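Local coordinates for ribosome inactivating type 1 protein (Iris hollandica, PDB 3MVG) that belongs to the type 1 ribosome-inactivating proteins of plants, the single-chain class that lacks a lectin subunit, at residues E207-E212 / A245-W250. Residues are numbered along the deposited sequence; the frame is centred on the assembly and turned at random.
Sequences EVQRAE and ALLLRW
Arg-210 crosses obliquely over one face of the six-membered ring of Trp-250. Followed outward from CB, its CG comes first to that ring, 3.7 Å from CZ3 of Trp-250. The next carbon, CD, makes a CH-pi contact, 3.7 Å from the centroid of the ring and 17° off its normal. A bend at chi3 then carries the chain on over the far rim, where NE is 3.5 Å from Trp-250 CH2 and NH1 is 3.6 Å from Trp-250 CZ2. The guanidinium and indole planes are 18° apart, an offset, nearly parallel overlap; the side chain of Arg-210 also touches Leu-217 of strand 215-223. Beside this pair, the extended side chain of Gln-209 reads the backbone of the loop with both ends of its amide. OE1 accepts the N-H of Trp-250 (2.9 Å) almost linearly, at 169°, while NE2 donates to the carbonyl O of Leu-248 (2.8 Å) from above that carbonyl's plane. NE2 also bonds Ser-205 O, one turn back in the helix. Deeper down, CG1 of Val-208 packs against CD1 of Leu-247 at 4.0 Å, the two side chains crossing at about a right angle. The contact joins the helix to the segment near the C-terminal end of the modelled chain, running from an apolar inner end to the exposed overlap of Arg-210 and Trp-250. With one acceptor and one donor engaged, the Gln-209 amide has its flip state fixed, and one N-H and one carbonyl of the loop are paired by a side chain rather than by backbone.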
ATOM      1  N   GLU A 207       3.009 -18.193  12.734  1.00 12.95           N
ATOM      2  CA  GLU A 207       1.621 -18.153  13.188  1.00 13.55           C
ATOM      3  C   GLU A 207       0.643 -18.359  12.034  1.00 13.42           C
ATOM      4  O   GLU A 207      -0.368 -19.047  12.185  1.00 13.68           O
ATOM      5  CB  GLU A 207       1.306 -16.863  13.949  1.00 13.78           C
ATOM      6  CG  GLU A 207       2.011 -16.732  15.314  1.00 15.01           C
ATOM      7  CD  GLU A 207       1.748 -17.900  16.254  1.00 17.11           C
ATOM      8  OE1 GLU A 207       0.585 -18.349  16.349  1.00 18.77           O
ATOM      9  OE2 GLU A 207       2.707 -18.358  16.904  1.00 19.96           O
ATOM     10  N   VAL A 208       0.947 -17.802  10.865  1.00 12.91           N
ATOM     11  CA  VAL A 208       0.097 -18.043   9.701  1.00 12.83           C
ATOM     12  C   VAL A 208       0.048 -19.538   9.354  1.00 12.76           C
ATOM     13  O   VAL A 208      -1.029 -20.077   9.066  1.00 13.03           O
ATOM     14  CB  VAL A 208       0.512 -17.173   8.491  1.00 12.38           C
ATOM     15  CG1 VAL A 208      -0.187 -17.636   7.205  1.00 12.75           C
ATOM     16  CG2 VAL A 208       0.209 -15.722   8.768  1.00 13.69           C
ATOM     17  N   GLN A 209       1.203 -20.194   9.396  1.00 13.20           N
ATOM     18  CA  GLN A 209       1.287 -21.613   9.041  1.00 13.71           C
ATOM     19  C   GLN A 209       0.635 -22.549  10.062  1.00 14.69           C
ATOM     20  O   GLN A 209       0.162 -23.625   9.691  1.00 16.06           O
ATOM     21  CB  GLN A 209       2.729 -22.031   8.746  1.00 13.09           C
ATOM     22  CG  GLN A 209       3.222 -21.488   7.412  1.00 12.79           C
ATOM     23  CD  GLN A 209       4.720 -21.494   7.299  1.00 12.22           C
ATOM     24  OE1 GLN A 209       5.325 -22.495   6.926  1.00 12.04           O
ATOM     25  NE2 GLN A 209       5.336 -20.364   7.622  1.00 13.06           N
ATOM     26  N   ARG A 210       0.590 -22.132  11.325  1.00 15.28           N
ATOM     27  CA  ARG A 210       0.035 -22.961  12.405  1.00 16.40           C
ATOM     28  C   ARG A 210      -1.407 -22.602  12.748  1.00 16.41           C
ATOM     29  O   ARG A 210      -2.031 -23.259  13.596  1.00 16.63           O
ATOM     30  CB  ARG A 210       0.889 -22.833  13.663  1.00 17.19           C
ATOM     31  CG  ARG A 210       2.331 -23.249  13.496  1.00 19.47           C
ATOM     32  CD  ARG A 210       3.018 -23.339  14.841  1.00 21.98           C
ATOM     33  NE  ARG A 210       2.503 -24.466  15.620  1.00 23.88           N
ATOM     34  CZ  ARG A 210       3.066 -24.948  16.726  0.70 24.87           C
ATOM     35  NH1 ARG A 210       4.179 -24.407  17.209  0.70 25.53           N
ATOM     36  NH2 ARG A 210       2.515 -25.979  17.351  0.70 25.18           N
ATOM     37  N   ALA A 211      -1.952 -21.573  12.104  1.00 16.19           N
ATOM     38  CA  ALA A 211      -3.284 -21.076  12.447  1.00 16.42           C
ATOM     39  C   ALA A 211      -4.360 -22.137  12.227  1.00 16.80           C
ATOM     40  O   ALA A 211      -4.255 -22.967  11.321  1.00 16.67           O
ATOM     41  CB  ALA A 211      -3.603 -19.829  11.652  1.00 16.29           C
ATOM     42  N   GLU A 212      -5.382 -22.101  13.079  1.00 17.31           N
ATOM     43  CA  GLU A 212      -6.505 -23.031  12.998  1.00 18.02           C
ATOM     44  C   GLU A 212      -7.766 -22.238  12.738  1.00 18.09           C
ATOM     45  O   GLU A 212      -8.106 -21.332  13.500  1.00 17.94           O
ATOM     46  CB  GLU A 212      -6.615 -23.849  14.284  1.00 18.57           C
ATOM     47  CG  GLU A 212      -5.510 -24.885  14.400  1.00 19.46           C
ATOM     48  CD  GLU A 212      -5.541 -25.666  15.696  0.70 20.37           C
ATOM     49  OE1 GLU A 212      -6.503 -25.512  16.475  0.70 21.68           O
ATOM     50  OE2 GLU A 212      -4.593 -26.437  15.929  0.70 22.57           O
ATOM     51  N   ALA A 245       3.549 -10.690   3.061  1.00  8.76           N
ATOM     52  CA  ALA A 245       3.507 -10.963   1.627  1.00  8.44           C
ATOM     53  C   ALA A 245       4.348 -12.141   1.186  1.00  8.45           C
ATOM     54  O   ALA A 245       4.258 -12.569   0.038  1.00  8.58           O
ATOM     55  CB  ALA A 245       3.904  -9.710   0.838  1.00  9.21           C
ATOM     56  N   LEU A 246       5.191 -12.629   2.091  1.00  8.69           N
ATOM     57  CA  LEU A 246       5.996 -13.835   1.901  1.00  8.90           C
ATOM     58  C   LEU A 246       6.095 -14.506   3.252  1.00  8.99           C
ATOM     59  O   LEU A 246       6.211 -13.815   4.269  1.00  9.41           O
ATOM     60  CB  LEU A 246       7.420 -13.501   1.437  1.00  9.13           C
ATOM     61  CG  LEU A 246       7.605 -12.766   0.112  1.00  8.63           C
ATOM     62  CD1 LEU A 246       9.048 -12.335  -0.045  1.00 10.44           C
ATOM     63  CD2 LEU A 246       7.171 -13.647  -1.045  1.00 10.22           C
ATOM     64  N   LEU A 247       6.074 -15.836   3.263  1.00  9.51           N
ATOM     65  CA  LEU A 247       6.167 -16.586   4.513  1.00  9.50           C
ATOM     66  C   LEU A 247       7.464 -17.358   4.605  1.00  9.48           C
ATOM     67  O   LEU A 247       7.793 -18.144   3.711  1.00  9.66           O
ATOM     68  CB  LEU A 247       5.012 -17.581   4.650  1.00  9.98           C
ATOM     69  CG  LEU A 247       3.591 -17.052   4.556  1.00  9.96           C
ATOM     70  CD1 LEU A 247       2.641 -18.226   4.506  1.00 11.53           C
ATOM     71  CD2 LEU A 247       3.244 -16.125   5.696  1.00 11.65           C
ATOM     72  N   LEU A 248       8.195 -17.149   5.702  1.00  9.76           N
ATOM     73  CA  LEU A 248       9.331 -18.011   6.030  1.00 10.14           C
ATOM     74  C   LEU A 248       8.798 -19.409   6.352  1.00 10.52           C
ATOM     75  O   LEU A 248       7.997 -19.557   7.278  1.00 10.93           O
ATOM     76  CB  LEU A 248      10.098 -17.449   7.228  1.00 10.78           C
ATOM     77  CG  LEU A 248      11.344 -18.234   7.639  1.00 10.98           C
ATOM     78  CD1 LEU A 248      12.425 -18.145   6.562  1.00 11.95           C
ATOM     79  CD2 LEU A 248      11.861 -17.699   8.954  1.00 12.60           C
ATOM     80  N   ARG A 249       9.221 -20.418   5.598  1.00 10.91           N
ATOM     81  CA  ARG A 249       8.684 -21.768   5.794  1.00 12.06           C
ATOM     82  C   ARG A 249       9.043 -22.289   7.183  1.00 13.47           C
ATOM     83  O   ARG A 249      10.208 -22.258   7.597  1.00 13.15           O
ATOM     84  CB  ARG A 249       9.166 -22.713   4.696  1.00 11.87           C
ATOM     85  CG  ARG A 249       8.519 -24.103   4.738  1.00 11.90           C
ATOM     86  CD  ARG A 249       8.983 -24.979   3.590  1.00 11.98           C
ATOM     87  NE  ARG A 249       8.564 -24.410   2.310  1.00 11.59           N
ATOM     88  CZ  ARG A 249       8.255 -25.103   1.223  1.00 12.35           C
ATOM     89  NH1 ARG A 249       8.339 -26.433   1.218  1.00 15.54           N
ATOM     90  NH2 ARG A 249       7.864 -24.464   0.129  1.00 13.33           N
ATOM     91  N   TRP A 250       8.020 -22.756   7.890  1.00 15.43           N
ATOM     92  CA  TRP A 250       8.173 -23.268   9.249  1.00 18.62           C
ATOM     93  C   TRP A 250       8.552 -24.752   9.230  1.00 20.63           C
ATOM     94  O   TRP A 250       7.882 -25.551   8.583  1.00 22.06           O
ATOM     95  CB  TRP A 250       6.877 -23.040  10.034  1.00 18.92           C
ATOM     96  CG  TRP A 250       6.913 -23.537  11.457  1.00 20.78           C
ATOM     97  CD1 TRP A 250       7.759 -23.128  12.447  1.00 22.24           C
ATOM     98  CD2 TRP A 250       6.055 -24.523  12.043  1.00 23.75           C
ATOM     99  NE1 TRP A 250       7.488 -23.806  13.613  1.00 23.52           N
ATOM    100  CE2 TRP A 250       6.445 -24.666  13.393  1.00 24.27           C
ATOM    101  CE3 TRP A 250       4.998 -25.305  11.556  1.00 25.31           C
ATOM    102  CZ2 TRP A 250       5.817 -25.562  14.266  1.00 25.75           C
ATOM    103  CZ3 TRP A 250       4.370 -26.194  12.428  1.00 26.40           C
ATOM    104  CH2 TRP A 250       4.784 -26.316  13.766  1.00 26.51           C
TER